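PDB 5FLY: ferrichrome ABC transporter substrate-binding protein, which probably binds ferrichrome-type iron siderophores as the class III solute-binding component of an ABC importer and delivers them for uptake. Local coordinates for residues Thr159-Phe164 against Asp217-Ala222. Numbering follows the deposited sequence.
Sequences TIFEDF and DVIITA. With 7PG (2,5,8,11,14,17,20,23-octaoxapentacosan-25-ol), chain P.
Phe-161 turns its ring back beside its own backbone N (chi1 -67°), while Ile-219 carries CG2 anti to the backbone N; these torsions bring the ring's CD2 side against the methyl, with Phe-161 CD2 3.6 Å from Ile-219 CG2. The approach is oblique to the ring plane. Thr-159 CG2 lies over one ring face, displaced toward the rim, so two methyls from adjacent strands pack on the same aromatic group. Ile-160, Ile-220, Glu-162 and Ala-222 project to the other side of the sheet; as it leaves the strand, Glu-162 CG passes 3.5 Å from the backbone oxygen Ala-222 O of the neighbouring strand.

The backbones run parallel, their axes 4.5 Å apart at closest approach and inclined by 25°. Five N-H...O bonds alternate between the strands, beginning with Thr-159 N to Val-218 O at 2.9 Å and ending with Asp-163 N to Ala-222 O at 2.9 Å. The shortest, Ala-222 N to Phe-161 O at 2.7 Å, lies in the carbonyl plane; Ile-220 N reaches Thr-159 O almost straight (179° at the hydrogen). Ile-220 O takes a further CA-H contact from Ile-160 beside its bond from Phe-161 N.

This pair forms the middle of the mixed five-stranded sheet in one lobe of the class III binding protein, between strand 167-171 and strand 249-253. Helix 179-185 covers the isoleucine face through Leu-182, which touches both Ile-160 and Ile-220.

At the C-terminal end strand 159-164 enters the ligand pocket. Glu-162, its chain extended, forms a salt bridge with Arg-177 and a hydrogen bond with Tyr-171 through OE1, and a hydrogen bond with Trp-258 through OE2, which should fix its carboxylate beside the bound polyether. One face of the Phe-164 ring receives ether oxygen O2 of 7PG, 3.2 Å from the ring plane and over its centre.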
loop_
_atom_site.group_PDB
_atom_site.type_symbol
_atom_site.label_atom_id
_atom_site.label_comp_id
_atom_site.label_asym_id
_atom_site.label_seq_id
_atom_site.Cartn_x
_atom_site.Cartn_y
_atom_site.Cartn_z
ATOM N N THR A 159 -4.356 -13.995 -7.648
ATOM C CA THR A 159 -3.247 -13.332 -8.311
ATOM C C THR A 159 -3.623 -11.889 -8.575
ATOM O O THR A 159 -4.739 -11.628 -9.040
ATOM C CB THR A 159 -2.922 -14.021 -9.649
ATOM O OG1 THR A 159 -2.495 -15.366 -9.391
ATOM C CG2 THR A 159 -1.848 -13.239 -10.437
ATOM N N ILE A 160 -2.719 -10.958 -8.259
ATOM C CA ILE A 160 -2.915 -9.550 -8.594
ATOM C C ILE A 160 -1.947 -9.163 -9.689
ATOM O O ILE A 160 -0.727 -9.205 -9.491
ATOM C CB ILE A 160 -2.697 -8.596 -7.386
ATOM C CG1 ILE A 160 -3.490 -9.046 -6.160
ATOM C CG2 ILE A 160 -3.085 -7.176 -7.769
ATOM C CD1 ILE A 160 -2.983 -8.449 -4.878
ATOM N N PHE A 161 -2.494 -8.814 -10.844
ATOM C CA PHE A 161 -1.729 -8.156 -11.892
ATOM C C PHE A 161 -2.014 -6.652 -11.891
ATOM O O PHE A 161 -3.122 -6.215 -11.549
ATOM C CB PHE A 161 -2.056 -8.733 -13.259
ATOM C CG PHE A 161 -1.621 -10.175 -13.453
ATOM C CD1 PHE A 161 -0.289 -10.567 -13.313
ATOM C CD2 PHE A 161 -2.558 -11.133 -13.813
ATOM C CE1 PHE A 161 0.082 -11.902 -13.520
ATOM C CE2 PHE A 161 -2.196 -12.456 -14.013
ATOM C CZ PHE A 161 -0.875 -12.842 -13.872
ATOM N N GLU A 162 -1.009 -5.853 -12.243
ATOM C CA GLU A 162 -1.264 -4.447 -12.556
ATOM C C GLU A 162 -0.781 -4.118 -13.955
ATOM O O GLU A 162 0.348 -4.442 -14.328
ATOM C CB GLU A 162 -0.591 -3.501 -11.555
ATOM C CG GLU A 162 -0.737 -2.026 -11.951
ATOM C CD GLU A 162 -0.288 -1.052 -10.882
ATOM O OE1 GLU A 162 0.316 -1.487 -9.867
ATOM O OE2 GLU A 162 -0.545 0.156 -11.062
ATOM N N ASP A 163 -1.667 -3.467 -14.701
ATOM C CA ASP A 163 -1.402 -2.914 -16.027
ATOM C C ASP A 163 -0.939 -1.464 -15.842
ATOM O O ASP A 163 -1.714 -0.602 -15.425
ATOM C CB ASP A 163 -2.684 -3.038 -16.881
ATOM C CG ASP A 163 -2.681 -2.162 -18.134
ATOM O OD1 ASP A 163 -1.672 -2.147 -18.867
ATOM O OD2 ASP A 163 -3.729 -1.516 -18.407
ATOM N N PHE A 164 0.343 -1.204 -16.092
ATOM C CA PHE A 164 0.899 0.120 -15.866
ATOM C C PHE A 164 1.986 0.425 -16.887
ATOM O O PHE A 164 2.933 -0.343 -17.029
ATOM C CB PHE A 164 1.473 0.236 -14.452
ATOM C CG PHE A 164 2.075 1.577 -14.168
ATOM C CD1 PHE A 164 1.274 2.636 -13.799
ATOM C CD2 PHE A 164 3.446 1.786 -14.298
ATOM C CE1 PHE A 164 1.814 3.880 -13.554
ATOM C CE2 PHE A 164 3.995 3.039 -14.044
ATOM C CZ PHE A 164 3.178 4.078 -13.668
ATOM N N ASP A 217 -6.756 -19.068 -8.661
ATOM C CA ASP A 217 -8.183 -19.355 -8.797
ATOM C C ASP A 217 -8.985 -18.111 -9.157
ATOM O O ASP A 217 -10.024 -18.191 -9.833
ATOM C CB ASP A 217 -8.723 -19.961 -7.502
ATOM C CG ASP A 217 -8.074 -21.288 -7.174
ATOM O OD1 ASP A 217 -7.796 -22.057 -8.118
ATOM O OD2 ASP A 217 -7.825 -21.546 -5.980
ATOM N N VAL A 218 -8.487 -16.968 -8.692
ATOM C CA VAL A 218 -9.099 -15.662 -8.906
ATOM C C VAL A 218 -7.999 -14.747 -9.432
ATOM O O VAL A 218 -6.875 -14.771 -8.918
ATOM C CB VAL A 218 -9.701 -15.077 -7.613
ATOM C CG1 VAL A 218 -10.214 -13.661 -7.847
ATOM C CG2 VAL A 218 -10.811 -15.977 -7.067
ATOM N N ILE A 219 -8.311 -13.960 -10.462
ATOM C CA ILE A 219 -7.343 -13.020 -11.014
ATOM C C ILE A 219 -7.891 -11.608 -11.013
ATOM O O ILE A 219 -8.909 -11.315 -11.623
ATOM C CB ILE A 219 -6.928 -13.380 -12.445
ATOM C CG1 ILE A 219 -6.419 -14.819 -12.511
ATOM C CG2 ILE A 219 -5.858 -12.370 -12.950
ATOM C CD1 ILE A 219 -6.191 -15.299 -13.925
ATOM N N ILE A 220 -7.167 -10.737 -10.334
ATOM C CA ILE A 220 -7.554 -9.355 -10.197
ATOM C C ILE A 220 -6.547 -8.515 -10.945
ATOM O O ILE A 220 -5.347 -8.655 -10.725
ATOM C CB ILE A 220 -7.632 -8.936 -8.734
ATOM C CG1 ILE A 220 -8.691 -9.781 -8.007
ATOM C CG2 ILE A 220 -7.923 -7.434 -8.630
ATOM C CD1 ILE A 220 -8.646 -9.645 -6.496
ATOM N N THR A 221 -7.054 -7.665 -11.842
ATOM C CA THR A 221 -6.225 -6.738 -12.610
ATOM C C THR A 221 -6.454 -5.296 -12.160
ATOM O O THR A 221 -7.550 -4.750 -12.282
ATOM C CB THR A 221 -6.499 -6.857 -14.112
ATOM O OG1 THR A 221 -6.160 -8.180 -14.530
ATOM C CG2 THR A 221 -5.669 -5.833 -14.919
ATOM N N ALA A 222 -5.397 -4.697 -11.631
ATOM C CA ALA A 222 -5.404 -3.291 -11.265
ATOM C C ALA A 222 -5.010 -2.471 -12.478
ATOM O O ALA A 222 -3.951 -2.705 -13.056
ATOM C CB ALA A 222 -4.464 -3.029 -10.119
HETATM C C2 7PG P . 2.637 4.453 -6.984
HETATM O O1 7PG P . 2.115 4.432 -8.285
HETATM C C3 7PG P . 2.287 3.204 -8.932
HETATM C C4 7PG P . 3.468 3.282 -9.896
HETATM O O2 7PG P . 3.442 2.218 -10.809
HETATM C C5 7PG P . 3.355 0.950 -10.227
HETATM C C6 7PG P . 4.168 -0.081 -11.005
HETATM O O3 7PG P . 4.709 -1.017 -10.112
HETATM C C7 7PG P . 5.933 -0.676 -9.521
HETATM C C8 7PG P . 6.209 -1.630 -8.356
HETATM O O4 7PG P . 7.353 -1.276 -7.619
HETATM C C9 7PG P . 7.313 0.002 -7.063
HETATM C C10 7PG P . 8.146 0.142 -5.787
HETATM O O5 7PG P . 7.495 1.100 -4.990
HETATM C C11 7PG P . 7.875 1.202 -3.644
HETATM C C12 7PG P . 6.734 1.846 -2.850
HETATM O O6 7PG P . 6.263 0.964 -1.862
HETATM C C13 7PG P . 5.103 0.231 -2.148
HETATM C C14 7PG P . 3.891 1.155 -2.182
HETATM O O7 7PG P . 2.833 0.528 -1.515
HETATM C C15 7PG P . 1.913 1.395 -0.908
#